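Lmo2812 protein (Listeria monocytogenes EGD-e, PDB 5ZQA) probably acts as a serine-type D-Ala-D-Ala carboxypeptidase, a penicillin-binding protein that trims peptide stems during peptidoglycan synthesis. Local coordinates at residues L33-N45 / K246-K260. Numbering follows the deposited sequence.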
loop_
_atom_site.group_PDB
_atom_site.type_symbol
_atom_site.label_atom_id
_atom_site.label_comp_id
_atom_site.label_asym_id
_atom_site.label_seq_id
_atom_site.Cartn_x
_atom_site.Cartn_y
_atom_site.Cartn_z
ATOM N N LEU A 33 -8.998 18.054 -8.203
ATOM C CA LEU A 33 -7.921 17.075 -8.127
ATOM C C LEU A 33 -7.692 16.431 -9.471
ATOM O O LEU A 33 -8.601 16.386 -10.302
ATOM C CB LEU A 33 -8.251 15.983 -7.101
ATOM C CG LEU A 33 -8.684 16.464 -5.711
ATOM C CD1 LEU A 33 -9.042 15.288 -4.819
ATOM C CD2 LEU A 33 -7.589 17.296 -5.067
ATOM N N SER A 34 -6.488 15.906 -9.680
ATOM C CA SER A 34 -6.214 15.109 -10.871
ATOM C C SER A 34 -6.864 13.744 -10.751
ATOM O O SER A 34 -7.394 13.201 -11.720
ATOM C CB SER A 34 -4.712 14.946 -11.089
ATOM O OG SER A 34 -4.482 14.075 -12.186
ATOM N N ALA A 35 -6.810 13.198 -9.544
ATOM C CA ALA A 35 -7.356 11.877 -9.256
ATOM C C ALA A 35 -8.784 11.723 -9.739
ATOM O O ALA A 35 -9.602 12.624 -9.568
ATOM C CB ALA A 35 -7.300 11.615 -7.765
ATOM N N ASN A 36 -9.094 10.570 -10.316
ATOM C CA ASN A 36 -10.469 10.291 -10.701
ATOM C C ASN A 36 -11.319 9.777 -9.541
ATOM O O ASN A 36 -12.542 9.902 -9.571
ATOM C CB ASN A 36 -10.476 9.323 -11.878
ATOM C CG ASN A 36 -10.070 10.017 -13.170
ATOM O OD1 ASN A 36 -10.591 11.089 -13.487
ATOM N ND2 ASN A 36 -9.119 9.438 -13.897
ATOM N N ALA A 37 -10.678 9.242 -8.505
ATOM C CA ALA A 37 -11.369 8.934 -7.251
ATOM C C ALA A 37 -10.470 9.359 -6.107
ATOM O O ALA A 37 -9.262 9.120 -6.146
ATOM C CB ALA A 37 -11.703 7.454 -7.141
ATOM N N ALA A 38 -11.042 10.009 -5.106
ATOM C CA ALA A 38 -10.234 10.502 -4.000
ATOM C C ALA A 38 -11.065 10.702 -2.759
ATOM O O ALA A 38 -12.275 10.920 -2.837
ATOM C CB ALA A 38 -9.557 11.790 -4.378
ATOM N N ALA A 39 -10.408 10.645 -1.609
ATOM C CA ALA A 39 -11.097 10.855 -0.348
ATOM C C ALA A 39 -10.100 11.093 0.770
ATOM O O ALA A 39 -8.918 10.752 0.652
ATOM C CB ALA A 39 -12.001 9.650 -0.013
ATOM N N VAL A 40 -10.571 11.692 1.853
ATOM C CA VAL A 40 -9.776 11.732 3.071
ATOM C C VAL A 40 -10.734 11.517 4.233
ATOM O O VAL A 40 -11.870 12.018 4.219
ATOM C CB VAL A 40 -8.941 13.053 3.193
ATOM C CG1 VAL A 40 -9.834 14.323 3.162
ATOM C CG2 VAL A 40 -8.031 13.012 4.426
ATOM N N TYR A 41 -10.285 10.711 5.192
ATOM C CA TYR A 41 -11.114 10.264 6.310
ATOM C C TYR A 41 -10.427 10.484 7.650
ATOM O O TYR A 41 -9.210 10.368 7.765
ATOM C CB TYR A 41 -11.447 8.768 6.190
ATOM C CG TYR A 41 -12.134 8.343 4.908
ATOM C CD1 TYR A 41 -11.390 7.986 3.795
ATOM C CD2 TYR A 41 -13.523 8.282 4.816
ATOM C CE1 TYR A 41 -11.988 7.587 2.628
ATOM C CE2 TYR A 41 -14.140 7.896 3.638
ATOM C CZ TYR A 41 -13.368 7.545 2.544
ATOM O OH TYR A 41 -13.978 7.160 1.369
ATOM N N SER A 42 -11.226 10.753 8.674
ATOM C CA SER A 42 -10.746 10.743 10.048
ATOM C C SER A 42 -10.734 9.321 10.617
ATOM O O SER A 42 -11.756 8.634 10.623
ATOM C CB SER A 42 -11.623 11.641 10.921
ATOM O OG SER A 42 -11.224 11.526 12.273
ATOM N N VAL A 43 -9.578 8.880 11.089
ATOM C CA VAL A 43 -9.441 7.542 11.651
ATOM C C VAL A 43 -10.259 7.362 12.931
ATOM O O VAL A 43 -10.827 6.294 13.168
ATOM C CB VAL A 43 -7.954 7.229 11.936
ATOM C CG1 VAL A 43 -7.804 6.025 12.851
ATOM C CG2 VAL A 43 -7.207 7.016 10.623
ATOM N N GLU A 44 -10.341 8.411 13.743
ATOM C CA GLU A 44 -10.921 8.268 15.076
ATOM C C GLU A 44 -12.404 7.870 15.044
ATOM O O GLU A 44 -12.840 6.997 15.805
ATOM C CB GLU A 44 -10.731 9.564 15.864
ATOM C CG GLU A 44 -9.280 9.805 16.325
ATOM C CD GLU A 44 -8.302 10.050 15.176
ATOM O OE1 GLU A 44 -8.685 10.711 14.177
ATOM O OE2 GLU A 44 -7.147 9.567 15.272
ATOM N N ASN A 45 -13.173 8.482 14.154
ATOM C CA ASN A 45 -14.601 8.183 14.094
ATOM C C ASN A 45 -15.099 7.752 12.719
ATOM O O ASN A 45 -16.297 7.550 12.528
ATOM C CB ASN A 45 -15.410 9.394 14.571
ATOM C CG ASN A 45 -15.293 10.581 13.634
ATOM O OD1 ASN A 45 -14.410 10.624 12.773
ATOM N ND2 ASN A 45 -16.174 11.563 13.805
ATOM N N LYS A 246 -4.888 13.338 16.254
ATOM C CA LYS A 246 -5.870 13.021 15.230
ATOM C C LYS A 246 -5.156 12.495 13.996
ATOM O O LYS A 246 -4.296 13.175 13.451
ATOM C CB LYS A 246 -6.710 14.253 14.870
ATOM C CG LYS A 246 -7.484 14.123 13.555
ATOM C CD LYS A 246 -8.222 15.406 13.214
ATOM C CE LYS A 246 -8.851 15.326 11.832
ATOM N NZ LYS A 246 -9.571 16.580 11.482
ATOM N N ARG A 247 -5.515 11.290 13.564
ATOM C CA ARG A 247 -4.927 10.724 12.357
ATOM C C ARG A 247 -5.924 10.746 11.210
ATOM O O ARG A 247 -7.117 10.490 11.402
ATOM C CB ARG A 247 -4.441 9.290 12.612
ATOM C CG ARG A 247 -3.876 8.618 11.348
ATOM C CD ARG A 247 -3.188 7.270 11.628
ATOM N NE ARG A 247 -1.977 7.439 12.434
ATOM C CZ ARG A 247 -0.792 7.803 11.948
ATOM N NH1 ARG A 247 -0.641 8.039 10.653
ATOM N NH2 ARG A 247 0.253 7.941 12.768
ATOM N N VAL A 248 -5.434 11.074 10.016
ATOM C CA VAL A 248 -6.281 11.006 8.832
ATOM C C VAL A 248 -5.624 10.082 7.822
ATOM O O VAL A 248 -4.410 9.839 7.878
ATOM C CB VAL A 248 -6.539 12.391 8.198
ATOM C CG1 VAL A 248 -7.206 13.329 9.222
ATOM C CG2 VAL A 248 -5.254 12.996 7.656
ATOM N N ILE A 249 -6.448 9.523 6.942
ATOM C CA ILE A 249 -5.967 8.700 5.847
ATOM C C ILE A 249 -6.538 9.258 4.555
ATOM O O ILE A 249 -7.749 9.460 4.436
ATOM C CB ILE A 249 -6.366 7.235 6.022
ATOM C CG1 ILE A 249 -5.652 6.649 7.245
ATOM C CG2 ILE A 249 -6.002 6.432 4.768
ATOM C CD1 ILE A 249 -6.090 5.229 7.575
ATOM N N SER A 250 -5.657 9.546 3.601
ATOM C CA SER A 250 -6.083 10.056 2.300
ATOM C C SER A 250 -5.913 8.987 1.236
ATOM O O SER A 250 -4.977 8.194 1.292
ATOM C CB SER A 250 -5.283 11.306 1.929
ATOM O OG SER A 250 -3.899 10.997 1.797
ATOM N N ILE A 251 -6.831 8.964 0.273
ATOM C CA ILE A 251 -6.762 8.033 -0.846
ATOM C C ILE A 251 -6.823 8.798 -2.166
ATOM O O ILE A 251 -7.740 9.596 -2.371
ATOM C CB ILE A 251 -7.931 7.032 -0.845
ATOM C CG1 ILE A 251 -8.192 6.459 0.554
ATOM C CG2 ILE A 251 -7.691 5.954 -1.892
ATOM C CD1 ILE A 251 -7.133 5.579 1.012
ATOM N N VAL A 252 -5.852 8.552 -3.046
ATOM C CA VAL A 252 -5.803 9.116 -4.395
ATOM C C VAL A 252 -5.666 7.984 -5.400
ATOM O O VAL A 252 -4.719 7.207 -5.321
ATOM C CB VAL A 252 -4.619 10.102 -4.548
ATOM C CG1 VAL A 252 -4.309 10.372 -6.021
ATOM C CG2 VAL A 252 -4.919 11.393 -3.795
ATOM N N LEU A 253 -6.620 7.881 -6.322
ATOM C CA LEU A 253 -6.602 6.857 -7.364
ATOM C C LEU A 253 -6.682 7.488 -8.746
ATOM O O LEU A 253 -7.518 8.359 -8.981
ATOM C CB LEU A 253 -7.766 5.874 -7.178
ATOM C CG LEU A 253 -7.831 5.196 -5.810
ATOM C CD1 LEU A 253 -9.162 4.466 -5.639
ATOM C CD2 LEU A 253 -6.665 4.234 -5.661
ATOM N N ASP A 254 -5.800 7.045 -9.635
ATOM C CA ASP A 254 -5.787 7.453 -11.052
ATOM C C ASP A 254 -5.551 8.949 -11.240
ATOM O O ASP A 254 -6.294 9.623 -11.969
ATOM C CB ASP A 254 -7.099 7.037 -11.745
ATOM C CG ASP A 254 -7.001 7.080 -13.271
ATOM O OD1 ASP A 254 -5.874 6.975 -13.810
ATOM O OD2 ASP A 254 -8.054 7.213 -13.930
ATOM N N ALA A 255 -4.518 9.480 -10.592
ATOM C CA ALA A 255 -4.029 10.810 -10.955
ATOM C C ALA A 255 -3.166 10.692 -12.219
ATOM O O ALA A 255 -2.714 9.603 -12.575
ATOM C CB ALA A 255 -3.248 11.436 -9.803
ATOM N N GLY A 256 -2.934 11.811 -12.904
ATOM C CA GLY A 256 -2.332 11.759 -14.229
ATOM C C GLY A 256 -0.822 11.640 -14.318
ATOM O O GLY A 256 -0.297 11.184 -15.334
ATOM N N THR A 257 -0.125 12.088 -13.280
ATOM C CA THR A 257 1.332 11.979 -13.192
ATOM C C THR A 257 1.731 11.635 -11.761
ATOM O O THR A 257 0.916 11.732 -10.849
ATOM C CB THR A 257 2.055 13.283 -13.574
ATOM O OG1 THR A 257 1.752 14.294 -12.598
ATOM C CG2 THR A 257 1.643 13.755 -14.961
ATOM N N ALA A 258 2.987 11.249 -11.562
ATOM C CA ALA A 258 3.478 10.985 -10.213
ATOM C C ALA A 258 3.385 12.238 -9.340
ATOM O O ALA A 258 3.006 12.173 -8.173
ATOM C CB ALA A 258 4.910 10.468 -10.259
ATOM N N GLU A 259 3.711 13.388 -9.917
ATOM C CA GLU A 259 3.648 14.652 -9.209
ATOM C C GLU A 259 2.221 14.983 -8.793
ATOM O O GLU A 259 1.986 15.452 -7.679
ATOM C CB GLU A 259 4.212 15.780 -10.088
ATOM C CG GLU A 259 3.869 17.176 -9.595
ATOM C CD GLU A 259 4.406 18.264 -10.502
ATOM O OE1 GLU A 259 3.803 18.514 -11.578
ATOM O OE2 GLU A 259 5.438 18.866 -10.132
ATOM N N LYS A 260 1.269 14.743 -9.689
ATOM C CA LYS A 260 -0.117 15.109 -9.412
ATOM C C LYS A 260 -0.729 14.307 -8.261
ATOM O O LYS A 260 -1.559 14.836 -7.519
ATOM C CB LYS A 260 -0.976 14.934 -10.661
ATOM C CG LYS A 260 -0.825 16.056 -11.688
ATOM C CD LYS A 260 -1.382 15.640 -13.029
ATOM C CE LYS A 260 -1.410 16.804 -14.030
ATOM N NZ LYS A 260 -2.418 17.798 -13.607
HETATM O O HOH W 1 -5.432 16.932 -13.891
HETATM O O HOH W 2 -6.305 11.812 -14.034
#
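Tyr41 and Ile249 exchange both backbone bonds of an antiparallel hydrogen-bonded pair, Tyr41 N to Ile249 O at 2.9 Å and Ile249 N to Tyr41 O at 3.0 Å, and Ala39 with Ile251 repeats the pattern. This middle is the tight part, with Ile251 N only 2.8 Å from Ala39 O. Val40 CG2, lying beside Ile249 O, meets Val248 CB at 4.1 Å, while the Tyr41 ring has Ile249 O and, more loosely, Ile251 CG1 at its edge, near its plane. Strands 37-42 and 246-253 are thereby neighbours in the five-stranded antiparallel sheet of the penicillin-recognising fold, where helix 258-272 covers the face bearing Val248, Ser250 and Val252, and helix 175-188 packs against Tyr41 and Ile249 on the other. Asn36 and Ala37 both face Leu253 in a classic beta bulge: the Asn36 N and Ala37 N bonds to Leu253 O are weak, whereas Leu253 N to Ala37 O is regular. Beyond it the contact opens to solvent. Partly exposed Ser34, its OG placed anti to the backbone nitrogen (chi1 175°), accepts from Gly256 N at 2.8 Å; the exposed Lys260 chain lies alongside, CD 3.6 Å from Ser34 OG, and its NZ donates to a water. At the opposite end Val43 N continues the ladder to Arg247 O, and Val43 CG2 reaches Ile249 CD1 at 3.7 Å. Exposed Glu44, its chain bent at chi2 (66°), curls back until OE2 receives Arg247 N at 2.9 Å on the syn side, 25° out of the carboxylate plane.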